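PDB 2OD5: hypothetical protein from Uncultured marine organism, which is of unknown function but probably binds nucleic acid, being a small protein of the helix-turn-helix clan. Local coordinates for residues 12-23 with 34-45. Residues are numbered along the deposited sequence; the frame is centred on the assembly and turned at random.
Sequences KTVRIREKIKKF and ILEHINSTMRHG. With EDO (1,2-ethanediol), chain F.
Lys19 NZ is gripped twice by Thr41: it donates to the carbonyl, 3.1 Å from Thr41 O, and more weakly to the hydroxyl, 3.2 Å from Thr41 OG1. The amine stands well above the carbonyl plane, turned back onto the loop by the bend at the end of the lysine chain (chi4 -93°). Thr41 OG1 in turn donates to Ile38 O, which also accepts from Thr41 N on the same face, so the residue that receives the lysine is itself tied back to Ile38 of helix 31-39. A second lysine, Lys12, reaches out fully extended from a CG anti to its backbone N (chi1 -178°), and its NZ meets Gly45 O at 2.7 Å. Between these two bonds lies selenomethionine Met42, its CG alongside Lys19 CE and its SE against Ile16 CG1.

Segments 12-23 and 34-39 cross at 121°; the helices they belong to, 9-23 and 31-39, form with helix 48-57 a three-helix bundle beside an antiparallel hairpin, an arrangement consistent with a winged helix-turn-helix domain. Ile20 fills the middle of the crossing, its CG1 3.9 Å from Ile34 CG2 and meeting Ile38 CD1 in one of the two conformers of Ile38, while its side chain also meets Leu51 and Leu55 of helix 48-57.

At the far end the Phe23 and His37 rings form an offset stack, planes at 10° and centroids 4.2 Å apart, with Phe23 CD1 over the centre of the imidazole and His37 CB over the phenyl face. With an alanine at Phe23 the imidazole is likely to lose its stacking partner, and a gap would probably open beside Ile34. A water donates to Lys19 O and hydrogen-bonds His37 NE2, which links the ring to the backbone of helix 9-23.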
loop_
_atom_site.group_PDB
_atom_site.type_symbol
_atom_site.label_atom_id
_atom_site.label_comp_id
_atom_site.label_asym_id
_atom_site.label_seq_id
_atom_site.Cartn_x
_atom_site.Cartn_y
_atom_site.Cartn_z
ATOM N N LYS A 12 12.822 -10.470 -1.301
ATOM C CA LYS A 12 12.661 -9.023 -1.152
ATOM C C LYS A 12 11.185 -8.702 -0.981
ATOM O O LYS A 12 10.808 -7.972 -0.068
ATOM C CB LYS A 12 13.211 -8.263 -2.359
ATOM C CG LYS A 12 13.098 -6.744 -2.201
ATOM C CD LYS A 12 13.935 -6.010 -3.236
ATOM C CE LYS A 12 13.713 -4.504 -3.202
ATOM N NZ LYS A 12 14.574 -3.820 -4.200
ATOM N N THR A 13 10.358 -9.261 -1.859
ATOM C CA THR A 13 8.918 -9.011 -1.826
ATOM C C THR A 13 8.317 -9.430 -0.484
ATOM O O THR A 13 7.522 -8.698 0.094
ATOM C CB THR A 13 8.184 -9.685 -3.015
ATOM O OG1 THR A 13 8.606 -9.055 -4.233
ATOM C CG2 THR A 13 6.680 -9.535 -2.897
ATOM N N VAL A 14 8.724 -10.578 0.029
ATOM C CA VAL A 14 8.297 -11.002 1.365
ATOM C C VAL A 14 8.692 -9.994 2.470
ATOM O O VAL A 14 7.922 -9.719 3.397
ATOM C CB VAL A 14 8.906 -12.372 1.721
ATOM C CG1 VAL A 14 8.681 -12.708 3.199
ATOM C CG2 VAL A 14 8.342 -13.466 0.805
ATOM N N ARG A 15 9.916 -9.490 2.387
ATOM C CA ARG A 15 10.409 -8.492 3.330
ATOM C C ARG A 15 9.568 -7.214 3.243
ATOM O O ARG A 15 9.213 -6.614 4.257
ATOM C CB ARG A 15 11.862 -8.176 2.980
ATOM C CG ARG A 15 12.685 -7.527 4.060
ATOM C CD ARG A 15 14.205 -7.745 3.802
ATOM N NE ARG A 15 14.594 -7.479 2.404
ATOM C CZ ARG A 15 15.047 -6.315 1.933
ATOM N NH1 ARG A 15 15.173 -5.251 2.719
ATOM N NH2 ARG A 15 15.365 -6.210 0.647
ATOM N N ILE A 16 9.284 -6.803 2.018
ATOM C CA ILE A 16 8.487 -5.596 1.753
ATOM C C ILE A 16 7.082 -5.753 2.337
ATOM O O ILE A 16 6.584 -4.843 3.002
ATOM C CB ILE A 16 8.415 -5.297 0.266
ATOM C CG1 ILE A 16 9.791 -4.826 -0.242
ATOM C CG2 ILE A 16 7.421 -4.177 -0.022
ATOM C CD1 ILE A 16 9.830 -4.463 -1.733
ATOM N N ARG A 17 6.454 -6.906 2.105
ATOM C CA ARG A 17 5.121 -7.167 2.657
ATOM C C ARG A 17 5.087 -7.041 4.156
ATOM O O ARG A 17 4.134 -6.503 4.695
ATOM C CB ARG A 17 4.607 -8.551 2.302
ATOM C CG ARG A 17 4.197 -8.736 0.878
ATOM C CD ARG A 17 3.716 -10.172 0.701
ATOM N NE ARG A 17 3.034 -10.354 -0.565
ATOM C CZ ARG A 17 2.547 -11.516 -0.992
ATOM N NH1 ARG A 17 2.675 -12.609 -0.254
ATOM N NH2 ARG A 17 1.923 -11.592 -2.164
ATOM N N GLU A 18 6.090 -7.580 4.853
ATOM C CA GLU A 18 6.109 -7.515 6.308
ATOM C C GLU A 18 6.246 -6.077 6.796
ATOM O O GLU A 18 5.620 -5.683 7.777
ATOM C CB GLU A 18 7.236 -8.395 6.869
ATOM C CG GLU A 18 7.081 -9.865 6.512
ATOM N N LYS A 19 7.069 -5.287 6.115
ATOM C CA LYS A 19 7.203 -3.876 6.483
ATOM C C LYS A 19 5.899 -3.112 6.292
ATOM O O LYS A 19 5.511 -2.313 7.144
ATOM C CB LYS A 19 8.263 -3.196 5.631
ATOM C CG LYS A 19 9.652 -3.562 5.979
ATOM C CD LYS A 19 10.591 -2.617 5.254
ATOM C CE LYS A 19 12.024 -3.056 5.397
ATOM N NZ LYS A 19 12.703 -2.404 6.546
ATOM N N ILE A 20 5.253 -3.347 5.152
ATOM C CA ILE A 20 4.012 -2.664 4.834
ATOM C C ILE A 20 2.955 -2.985 5.910
ATOM O O ILE A 20 2.282 -2.097 6.422
ATOM C CB ILE A 20 3.474 -3.046 3.438
ATOM C CG1 ILE A 20 4.400 -2.574 2.304
ATOM C CG2 ILE A 20 2.088 -2.466 3.259
ATOM C CD1 ILE A 20 4.095 -3.248 0.952
ATOM N N LYS A 21 2.817 -4.256 6.273
ATOM C CA LYS A 21 1.807 -4.673 7.247
ATOM C C LYS A 21 2.016 -4.014 8.613
ATOM O O LYS A 21 1.073 -3.526 9.232
ATOM C CB LYS A 21 1.741 -6.200 7.336
ATOM C CG LYS A 21 1.167 -6.875 6.101
ATOM N N LYS A 22 3.263 -3.939 9.052
ATOM C CA LYS A 22 3.599 -3.236 10.290
ATOM C C LYS A 22 3.282 -1.748 10.218
ATOM O O LYS A 22 2.712 -1.162 11.150
ATOM C CB LYS A 22 5.071 -3.451 10.625
ATOM C CG LYS A 22 5.358 -4.836 11.189
ATOM C CD LYS A 22 4.878 -4.957 12.615
ATOM N N PHE A 23 3.635 -1.131 9.101
ATOM C CA PHE A 23 3.370 0.279 8.892
ATOM C C PHE A 23 1.872 0.593 8.922
ATOM O O PHE A 23 1.473 1.612 9.468
ATOM C CB PHE A 23 3.991 0.734 7.563
ATOM C CG PHE A 23 3.833 2.192 7.272
ATOM C CD1 PHE A 23 4.412 3.153 8.102
ATOM C CD2 PHE A 23 3.101 2.618 6.176
ATOM C CE1 PHE A 23 4.282 4.496 7.848
ATOM C CE2 PHE A 23 3.001 3.976 5.892
ATOM C CZ PHE A 23 3.586 4.913 6.737
ATOM N N ILE A 34 3.292 4.971 2.030
ATOM C CA ILE A 34 3.824 3.624 2.131
ATOM C C ILE A 34 5.169 3.535 1.422
ATOM O O ILE A 34 6.151 3.045 1.987
ATOM C CB ILE A 34 2.840 2.554 1.573
ATOM C CG1 ILE A 34 1.510 2.569 2.365
ATOM C CG2 ILE A 34 3.457 1.152 1.667
ATOM C CD1 ILE A 34 0.394 1.768 1.694
ATOM N N LEU A 35 5.229 4.090 0.226
ATOM C CA LEU A 35 6.473 4.100 -0.545
ATOM C C LEU A 35 7.556 4.845 0.208
ATOM O O LEU A 35 8.691 4.377 0.283
ATOM C CB LEU A 35 6.262 4.775 -1.907
ATOM C CG LEU A 35 7.464 4.653 -2.873
ATOM C CD1 LEU A 35 7.732 3.183 -3.249
ATOM C CD2 LEU A 35 7.204 5.497 -4.111
ATOM N N GLU A 36 7.241 6.012 0.759
ATOM C CA GLU A 36 8.257 6.766 1.467
ATOM C C GLU A 36 8.776 5.974 2.676
ATOM O O GLU A 36 9.977 5.929 2.934
ATOM C CB GLU A 36 7.746 8.156 1.883
ATOM C CG GLU A 36 8.844 8.995 2.568
ATOM C CD GLU A 36 8.449 10.447 2.898
ATOM O OE1 GLU A 36 7.259 10.793 2.788
ATOM O OE2 GLU A 36 9.352 11.208 3.314
ATOM N N HIS A 37 7.880 5.314 3.396
ATOM C CA HIS A 37 8.268 4.518 4.554
ATOM C C HIS A 37 9.169 3.377 4.168
ATOM O O HIS A 37 10.230 3.183 4.754
ATOM C CB HIS A 37 7.020 3.956 5.252
ATOM C CG HIS A 37 7.367 3.077 6.395
ATOM N ND1 HIS A 37 7.922 3.579 7.548
ATOM C CD2 HIS A 37 7.351 1.729 6.528
ATOM C CE1 HIS A 37 8.174 2.575 8.375
ATOM N NE2 HIS A 37 7.857 1.440 7.773
ATOM N N ILE A 38 8.734 2.574 3.206
ATOM C CA ILE A 38 9.485 1.421 2.694
ATOM C C ILE A 38 10.878 1.823 2.214
ATOM O O ILE A 38 11.910 1.255 2.580
ATOM C CB ILE A 38 8.698 0.796 1.500
ATOM C CG1 ILE A 38 7.450 0.057 1.994
ATOM C CG2 ILE A 38 9.512 -0.182 0.738
ATOM C CD1 ILE A 38 7.756 -1.070 2.965
ATOM N N ASN A 39 10.890 2.816 1.350
ATOM C CA ASN A 39 12.138 3.243 0.761
ATOM C C ASN A 39 13.099 3.927 1.756
ATOM O O ASN A 39 14.291 4.048 1.472
ATOM C CB ASN A 39 11.882 4.130 -0.455
ATOM C CG ASN A 39 11.454 3.335 -1.693
ATOM O OD1 ASN A 39 11.385 2.112 -1.654
ATOM N ND2 ASN A 39 11.179 4.033 -2.794
ATOM N N SER A 40 12.581 4.383 2.894
ATOM C CA SER A 40 13.396 4.956 3.956
ATOM C C SER A 40 14.114 3.933 4.812
ATOM O O SER A 40 14.992 4.313 5.584
ATOM C CB SER A 40 12.562 5.881 4.850
ATOM O OG SER A 40 11.804 5.121 5.765
ATOM N N THR A 41 13.789 2.648 4.671
ATOM C CA THR A 41 14.312 1.608 5.563
ATOM C C THR A 41 14.873 0.383 4.856
ATOM O O THR A 41 14.989 -0.685 5.469
ATOM C CB THR A 41 13.179 1.130 6.482
ATOM O OG1 THR A 41 12.121 0.575 5.682
ATOM C CG2 THR A 41 12.621 2.325 7.279
HETATM N N MSE A 42 15.191 0.517 3.571
HETATM C CA MSE A 42 15.720 -0.554 2.741
HETATM C C MSE A 42 16.840 0.085 1.934
HETATM O O MSE A 42 16.795 1.299 1.674
HETATM C CB MSE A 42 14.649 -1.034 1.759
HETATM C CG MSE A 42 13.527 -1.707 2.407
HETATM SE SE MSE A 42 12.415 -2.441 1.073
HETATM C CE MSE A 42 11.635 -0.847 0.348
ATOM N N ARG A 43 17.830 -0.703 1.544
ATOM C CA ARG A 43 18.951 -0.170 0.746
ATOM C C ARG A 43 18.497 0.339 -0.630
ATOM O O ARG A 43 18.874 1.431 -1.040
ATOM C CB ARG A 43 20.039 -1.227 0.562
ATOM C CG ARG A 43 21.201 -0.767 -0.238
ATOM C CD ARG A 43 21.817 0.533 0.272
ATOM N NE ARG A 43 22.998 0.945 -0.481
ATOM C CZ ARG A 43 22.953 1.738 -1.557
ATOM N NH1 ARG A 43 21.807 2.205 -1.986
ATOM N NH2 ARG A 43 24.059 2.071 -2.199
ATOM N N HIS A 44 17.709 -0.463 -1.340
ATOM C CA HIS A 44 17.337 -0.152 -2.732
ATOM C C HIS A 44 15.872 0.179 -2.884
ATOM O O HIS A 44 15.524 1.062 -3.666
ATOM C CB HIS A 44 17.731 -1.286 -3.658
ATOM C CG HIS A 44 19.210 -1.507 -3.703
ATOM N ND1 HIS A 44 20.079 -0.549 -4.177
ATOM C CD2 HIS A 44 19.982 -2.514 -3.226
ATOM C CE1 HIS A 44 21.319 -0.999 -4.072
ATOM N NE2 HIS A 44 21.287 -2.181 -3.481
ATOM N N GLY A 45 15.023 -0.509 -2.120
ATOM C CA GLY A 45 13.623 -0.186 -2.051
ATOM C C GLY A 45 12.901 -0.542 -3.338
ATOM O O GLY A 45 13.313 -1.458 -4.061
HETATM C C1 EDO F . 16.484 -9.353 -0.783
HETATM O O1 EDO F . 16.204 -10.696 -1.198
HETATM C C2 EDO F . 16.604 -9.321 0.735
HETATM O O2 EDO F . 15.369 -9.707 1.351
HETATM O O HOH W 1 17.966 -3.509 2.704
HETATM O O HOH W 2 7.249 -1.115 8.905
#